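Local structure of spectinomycin 9-adenylyltransferase (Enterococcus faecalis, 6SXJ) at residues Glu212-Glu217 with Asn249-Lys254; Arg219-Leu224 with Thr237-Asn242. The protein adenylylates spectinomycin at its 9-hydroxyl with ATP, releasing diphosphate, and so makes bacteria resistant to spectinomycin but not to streptomycin. All coordinates share one frame; numbering follows the deposited sequence.

Both contacts belong to the helical C-terminal part of the chain: in interaction 1 the turn before helix 216-229 meets helix 241-253, and in interaction 2 helix 216-229 meets the turn before helix 241-253. From the N terminus, Glu212-Glu217 comes first, joining helix 203-212 to helix 216-229. Arg219-Leu224 follows on that second helix, then Thr237-Asn242 leads into helix 241-253, whose last turn and first following residue make up Asn249-Lys254. Interaction 2 closes the shorter loop, with 12 intervening residues, and lies within the 31-residue loop that interaction 1 closes; the two nest and do not cross. Their centres are about 13 Å apart, and they pack together, with Ser214 O 3.2 Å from Arg219 NH1.

Interaction 1: Glu212-Glu217 with Asn249-Lys254; sequences ESSPLE and NNRLKK
Ser214 and Arg251 mark the closest backbone approach, yet their CA atoms remain 9.6 Å apart, so the gap must be bridged by side chains. The site belongs to the helical C-terminal domain of the aminoglycoside adenylyltransferase family: the turn between helix 203-212 and helix 216-229, with Pro215 as N-cap of the latter, faces the last turn of helix 241-253. Only 91 Å² is buried between the segments, the measure of a contact made essentially by one arginine reaching Ser213, with Ser214 farther off.

Arg251 sends its chain off the helix with CG anti to the backbone N (chi1 -168°), and a bend at chi3 then brings the guanidinium against Ser213. NH2 does most of the touching. It lies 3.3 Å from Ser213 CB and 3.2 Å from Ser213 OG, but the angle is poor and the second approach is no hydrogen bond. The hydroxyl meets the guanidinium obliquely, whereas the backbone Ser213 O sits at the edge of the group and in its plane, 3.6 Å from NH2.

The polar atoms have firmer partners nearby. Ser213 OG and Ser214 OG both hydrogen-bond to Val210 O, folding the two hydroxyls back on the preceding helix. Tyr247 OH, hydrogen-bonded to both Ser214 OG and Arg251 NE, links turn and arginine indirectly. Bonding at NE should also limit rotation of the guanidinium, while the Arg251 side chain packs on Ile192 of helix 181-196. The direct separation left between the bridged pair, Ser214 OG to Arg251 NE, is 4.4 Å.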
loop_
_atom_site.group_PDB
_atom_site.type_symbol
_atom_site.label_atom_id
_atom_site.label_comp_id
_atom_site.label_asym_id
_atom_site.label_seq_id
_atom_site.Cartn_x
_atom_site.Cartn_y
_atom_site.Cartn_z
ATOM N N GLU A 212 -0.116 -19.870 -12.513
ATOM C CA GLU A 212 -0.003 -21.325 -12.568
ATOM C C GLU A 212 -1.376 -21.980 -12.591
ATOM O O GLU A 212 -1.594 -22.958 -13.315
ATOM C CB GLU A 212 0.824 -21.816 -11.374
ATOM C CG GLU A 212 0.516 -23.222 -10.876
ATOM C CD GLU A 212 1.456 -23.650 -9.746
ATOM O OE1 GLU A 212 2.268 -22.812 -9.295
ATOM O OE2 GLU A 212 1.389 -24.822 -9.311
ATOM N N SER A 213 -2.321 -21.445 -11.821
ATOM C CA SER A 213 -3.654 -22.014 -11.709
ATOM C C SER A 213 -4.623 -21.461 -12.747
ATOM O O SER A 213 -5.842 -21.609 -12.580
ATOM C CB SER A 213 -4.205 -21.758 -10.307
ATOM O OG SER A 213 -3.984 -20.408 -9.933
ATOM N N SER A 214 -4.114 -20.846 -13.816
ATOM C CA SER A 214 -4.945 -20.085 -14.738
ATOM C C SER A 214 -4.804 -20.587 -16.173
ATOM O O SER A 214 -3.726 -21.037 -16.575
ATOM C CB SER A 214 -4.569 -18.598 -14.684
ATOM O OG SER A 214 -4.988 -18.013 -13.460
ATOM N N PRO A 215 -5.875 -20.514 -16.969
ATOM C CA PRO A 215 -5.785 -20.972 -18.362
ATOM C C PRO A 215 -4.687 -20.250 -19.126
ATOM O O PRO A 215 -4.419 -19.066 -18.909
ATOM C CB PRO A 215 -7.171 -20.651 -18.932
ATOM C CG PRO A 215 -8.077 -20.689 -17.740
ATOM C CD PRO A 215 -7.252 -20.142 -16.600
ATOM N N LEU A 216 -4.063 -20.988 -20.050
ATOM C CA LEU A 216 -2.845 -20.541 -20.718
ATOM C C LEU A 216 -2.892 -19.073 -21.131
ATOM O O LEU A 216 -2.009 -18.287 -20.765
ATOM C CB LEU A 216 -2.586 -21.424 -21.947
ATOM C CG LEU A 216 -1.469 -20.968 -22.891
ATOM C CD1 LEU A 216 -0.102 -21.170 -22.224
ATOM C CD2 LEU A 216 -1.533 -21.702 -24.224
ATOM N N GLU A 217 -3.901 -18.693 -21.922
ATOM C CA GLU A 217 -3.954 -17.327 -22.438
ATOM C C GLU A 217 -3.843 -16.311 -21.309
ATOM O O GLU A 217 -3.160 -15.288 -21.444
ATOM C CB GLU A 217 -5.245 -17.116 -23.236
ATOM C CG GLU A 217 -6.527 -17.032 -22.417
ATOM C CD GLU A 217 -7.696 -16.475 -23.238
ATOM O OE1 GLU A 217 -8.818 -17.031 -23.163
ATOM O OE2 GLU A 217 -7.484 -15.481 -23.963
ATOM N N ASN A 249 -11.349 -11.295 -12.239
ATOM C CA ASN A 249 -12.457 -10.745 -11.466
ATOM C C ASN A 249 -13.497 -11.818 -11.165
ATOM O O ASN A 249 -13.930 -11.980 -10.018
ATOM C CB ASN A 249 -13.086 -9.575 -12.224
ATOM C CG ASN A 249 -14.077 -8.800 -11.380
ATOM O OD1 ASN A 249 -13.793 -8.445 -10.238
ATOM N ND2 ASN A 249 -15.249 -8.539 -11.938
ATOM N N ASN A 250 -13.920 -12.562 -12.188
ATOM C CA ASN A 250 -14.896 -13.622 -11.962
ATOM C C ASN A 250 -14.342 -14.676 -11.009
ATOM O O ASN A 250 -15.012 -15.070 -10.048
ATOM C CB ASN A 250 -15.313 -14.237 -13.297
ATOM C CG ASN A 250 -16.255 -13.328 -14.087
ATOM O OD1 ASN A 250 -16.012 -13.031 -15.260
ATOM N ND2 ASN A 250 -17.330 -12.879 -13.441
ATOM N N ARG A 251 -13.110 -15.134 -11.250
ATOM C CA ARG A 251 -12.454 -16.030 -10.298
ATOM C C ARG A 251 -12.522 -15.472 -8.882
ATOM O O ARG A 251 -12.796 -16.205 -7.925
ATOM C CB ARG A 251 -11.002 -16.246 -10.724
ATOM C CG ARG A 251 -10.252 -17.360 -10.018
ATOM C CD ARG A 251 -8.762 -17.212 -10.312
ATOM N NE ARG A 251 -8.038 -18.476 -10.364
ATOM C CZ ARG A 251 -7.816 -19.253 -9.310
ATOM N NH1 ARG A 251 -8.281 -18.904 -8.117
ATOM N NH2 ARG A 251 -7.137 -20.384 -9.450
ATOM N N LEU A 252 -12.289 -14.165 -8.734
ATOM C CA LEU A 252 -12.339 -13.544 -7.416
ATOM C C LEU A 252 -13.763 -13.498 -6.877
ATOM O O LEU A 252 -13.989 -13.761 -5.691
ATOM C CB LEU A 252 -11.751 -12.136 -7.494
ATOM C CG LEU A 252 -11.844 -11.213 -6.276
ATOM C CD1 LEU A 252 -11.174 -11.823 -5.060
ATOM C CD2 LEU A 252 -11.219 -9.855 -6.619
ATOM N N LYS A 253 -14.736 -13.174 -7.732
ATOM C CA LYS A 253 -16.119 -13.056 -7.282
ATOM C C LYS A 253 -16.660 -14.357 -6.701
ATOM O O LYS A 253 -17.664 -14.326 -5.980
ATOM C CB LYS A 253 -17.007 -12.595 -8.439
ATOM C CG LYS A 253 -16.996 -11.094 -8.675
ATOM C CD LYS A 253 -17.217 -10.767 -10.154
ATOM C CE LYS A 253 -18.651 -10.298 -10.427
ATOM N NZ LYS A 253 -18.917 -10.138 -11.895
ATOM N N LYS A 254 -16.033 -15.496 -6.999
ATOM C CA LYS A 254 -16.374 -16.764 -6.368
ATOM C C LYS A 254 -15.699 -16.940 -5.012
ATOM O O LYS A 254 -15.667 -18.062 -4.493
ATOM C CB LYS A 254 -15.992 -17.933 -7.282
ATOM C CG LYS A 254 -16.337 -17.736 -8.748
ATOM C CD LYS A 254 -17.808 -17.370 -8.934
ATOM C CE LYS A 254 -17.969 -15.952 -9.475
ATOM N NZ LYS A 254 -19.261 -15.314 -9.058
#

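Interaction 2: Arg219-Leu224 with Thr237-Asn242; sequences RERILL and TNENVN
Arg221 of helix 216-229 reaches across to Asn240, just before helix 241-253, and the backbones come nearest at Arg221 and Val241, with CA atoms 7.4 Å apart. Asn240 is the centre of an inverse gamma turn, closed by a weak hydrogen bond from Val241 N to Glu239 O (3.1 Å), and this turn brings the chain into the last long helix of the C-terminal helical domain.

The tight part is the buried Arg221 side chain against the turn's backbone. Asn240 O lies over one face of the guanidinium, 3.0 Å above its plane and displaced toward the rim. It is also 3.0 Å from Arg221 NE, but above the plane the N-H cannot point at it, and no hydrogen bond forms. NE instead donates to Thr244 OG1, and NH2 forms a salt bridge with Glu217 OE2 one helical turn back. A bend at chi3 (-75°) swings the guanidinium into this position, and the two outside partners should hold its plane while the carbonyl rests on the face; this placement is probably favourable electrostatically, the oxygen being partly negative. On the same buried side, Val241 directs its CB away from helix 216-229 and packs on Ile185 of helix 181-196.

The outer side is looser. Glu239 offers its carboxylate to the aliphatic shaft, OE1 standing 3.5 Å from Arg221 CG. Glu239 OE1 and Arg221 NH1 remain 5.0 Å apart, so the charged atoms are not in contact; the guanidinium and carboxylate planes are 51° apart. Asn240 is solvent-exposed, its amide plane inclined 62° to the guanidinium, and its side chain touches the arginine through the methylene: Asn240 CB to Arg221 NH1, 3.6 Å.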
loop_
_atom_site.group_PDB
_atom_site.type_symbol
_atom_site.label_atom_id
_atom_site.label_comp_id
_atom_site.label_asym_id
_atom_site.label_seq_id
_atom_site.Cartn_x
_atom_site.Cartn_y
_atom_site.Cartn_z
ATOM N N ARG A 219 -2.577 -17.001 -18.169
ATOM C CA ARG A 219 -1.250 -17.163 -17.587
ATOM C C ARG A 219 -0.203 -16.403 -18.393
ATOM O O ARG A 219 0.597 -15.644 -17.835
ATOM C CB ARG A 219 -0.893 -18.644 -17.514
ATOM C CG ARG A 219 0.603 -18.905 -17.469
ATOM C CD ARG A 219 0.886 -20.284 -16.914
ATOM N NE ARG A 219 0.806 -21.321 -17.939
ATOM C CZ ARG A 219 -0.053 -22.336 -17.916
ATOM N NH1 ARG A 219 -0.925 -22.457 -16.921
ATOM N NH2 ARG A 219 -0.040 -23.230 -18.895
ATOM N N GLU A 220 -0.191 -16.601 -19.711
ATOM C CA GLU A 220 0.726 -15.856 -20.568
ATOM C C GLU A 220 0.701 -14.366 -20.234
ATOM O O GLU A 220 1.751 -13.749 -20.025
ATOM C CB GLU A 220 0.366 -16.082 -22.042
ATOM C CG GLU A 220 0.979 -17.331 -22.672
ATOM C CD GLU A 220 0.437 -17.614 -24.073
ATOM O OE1 GLU A 220 0.207 -18.800 -24.398
ATOM O OE2 GLU A 220 0.238 -16.653 -24.849
ATOM N N ARG A 221 -0.496 -13.772 -20.160
ATOM C CA ARG A 221 -0.586 -12.335 -19.903
ATOM C C ARG A 221 -0.196 -11.991 -18.467
ATOM O O ARG A 221 0.404 -10.935 -18.224
ATOM C CB ARG A 221 -2.001 -11.832 -20.217
ATOM C CG ARG A 221 -2.274 -11.643 -21.712
ATOM C CD ARG A 221 -3.612 -10.964 -21.984
ATOM N NE ARG A 221 -4.752 -11.858 -21.785
ATOM C CZ ARG A 221 -5.354 -12.540 -22.759
ATOM N NH1 ARG A 221 -4.926 -12.440 -24.012
ATOM N NH2 ARG A 221 -6.386 -13.327 -22.484
ATOM N N ILE A 222 -0.512 -12.863 -17.509
ATOM C CA ILE A 222 -0.164 -12.593 -16.119
ATOM C C ILE A 222 1.350 -12.580 -15.940
ATOM O O ILE A 222 1.900 -11.734 -15.223
ATOM C CB ILE A 222 -0.835 -13.625 -15.192
ATOM C CG1 ILE A 222 -2.349 -13.376 -15.134
ATOM C CG2 ILE A 222 -0.215 -13.560 -13.798
ATOM C CD1 ILE A 222 -3.120 -14.342 -14.238
ATOM N N LEU A 223 2.047 -13.529 -16.573
ATOM C CA LEU A 223 3.498 -13.567 -16.477
ATOM C C LEU A 223 4.140 -12.400 -17.220
ATOM O O LEU A 223 5.207 -11.924 -16.818
ATOM C CB LEU A 223 4.011 -14.901 -17.007
ATOM C CG LEU A 223 3.736 -16.073 -16.064
ATOM C CD1 LEU A 223 4.079 -17.397 -16.728
ATOM C CD2 LEU A 223 4.512 -15.905 -14.761
ATOM N N LEU A 224 3.507 -11.915 -18.291
ATOM C CA LEU A 224 4.003 -10.710 -18.945
ATOM C C LEU A 224 3.805 -9.474 -18.076
ATOM O O LEU A 224 4.456 -8.450 -18.317
ATOM C CB LEU A 224 3.323 -10.529 -20.303
ATOM C CG LEU A 224 4.134 -11.160 -21.441
ATOM C CD1 LEU A 224 3.848 -12.662 -21.543
ATOM C CD2 LEU A 224 3.877 -10.466 -22.771
ATOM N N THR A 237 -0.467 -2.416 -25.724
ATOM C CA THR A 237 -1.454 -1.842 -26.630
ATOM C C THR A 237 -2.108 -2.874 -27.540
ATOM O O THR A 237 -3.139 -2.565 -28.147
ATOM C CB THR A 237 -0.810 -0.739 -27.475
ATOM O OG1 THR A 237 0.360 -1.249 -28.126
ATOM C CG2 THR A 237 -0.425 0.445 -26.597
ATOM N N ASN A 238 -1.557 -4.087 -27.643
ATOM C CA ASN A 238 -2.162 -5.140 -28.445
ATOM C C ASN A 238 -2.507 -6.395 -27.653
ATOM O O ASN A 238 -3.165 -7.287 -28.203
ATOM C CB ASN A 238 -1.240 -5.529 -29.611
ATOM C CG ASN A 238 -1.359 -4.578 -30.784
ATOM O OD1 ASN A 238 -0.719 -3.528 -30.811
ATOM N ND2 ASN A 238 -2.185 -4.941 -31.759
ATOM N N GLU A 239 -2.085 -6.496 -26.397
ATOM C CA GLU A 239 -2.518 -7.597 -25.552
ATOM C C GLU A 239 -3.982 -7.411 -25.169
ATOM O O GLU A 239 -4.470 -6.287 -25.023
ATOM C CB GLU A 239 -1.657 -7.683 -24.293
ATOM C CG GLU A 239 -0.184 -7.949 -24.559
ATOM C CD GLU A 239 0.075 -9.357 -25.052
ATOM O OE1 GLU A 239 -0.414 -10.313 -24.410
ATOM O OE2 GLU A 239 0.773 -9.507 -26.077
ATOM N N ASN A 240 -4.684 -8.532 -25.013
ATOM C CA ASN A 240 -6.102 -8.519 -24.648
ATOM C C ASN A 240 -6.234 -8.583 -23.125
ATOM O O ASN A 240 -6.600 -9.599 -22.528
ATOM C CB ASN A 240 -6.831 -9.669 -25.331
ATOM C CG ASN A 240 -7.064 -9.407 -26.802
ATOM O OD1 ASN A 240 -7.308 -8.268 -27.211
ATOM N ND2 ASN A 240 -6.985 -10.456 -27.608
ATOM N N VAL A 241 -5.916 -7.449 -22.497
ATOM C CA VAL A 241 -5.942 -7.377 -21.040
ATOM C C VAL A 241 -7.362 -7.519 -20.516
ATOM O O VAL A 241 -7.576 -7.987 -19.390
ATOM C CB VAL A 241 -5.305 -6.055 -20.569
ATOM C CG1 VAL A 241 -5.412 -5.924 -19.059
ATOM C CG2 VAL A 241 -3.850 -5.968 -21.023
ATOM N N ASN A 242 -8.351 -7.088 -21.301
ATOM C CA ASN A 242 -9.733 -7.167 -20.850
ATOM C C ASN A 242 -10.094 -8.589 -20.435
ATOM O O ASN A 242 -10.729 -8.799 -19.395
ATOM C CB ASN A 242 -10.664 -6.665 -21.956
ATOM C CG ASN A 242 -10.298 -7.216 -23.319
ATOM O OD1 ASN A 242 -9.143 -7.141 -23.744
ATOM N ND2 ASN A 242 -11.285 -7.777 -24.014
#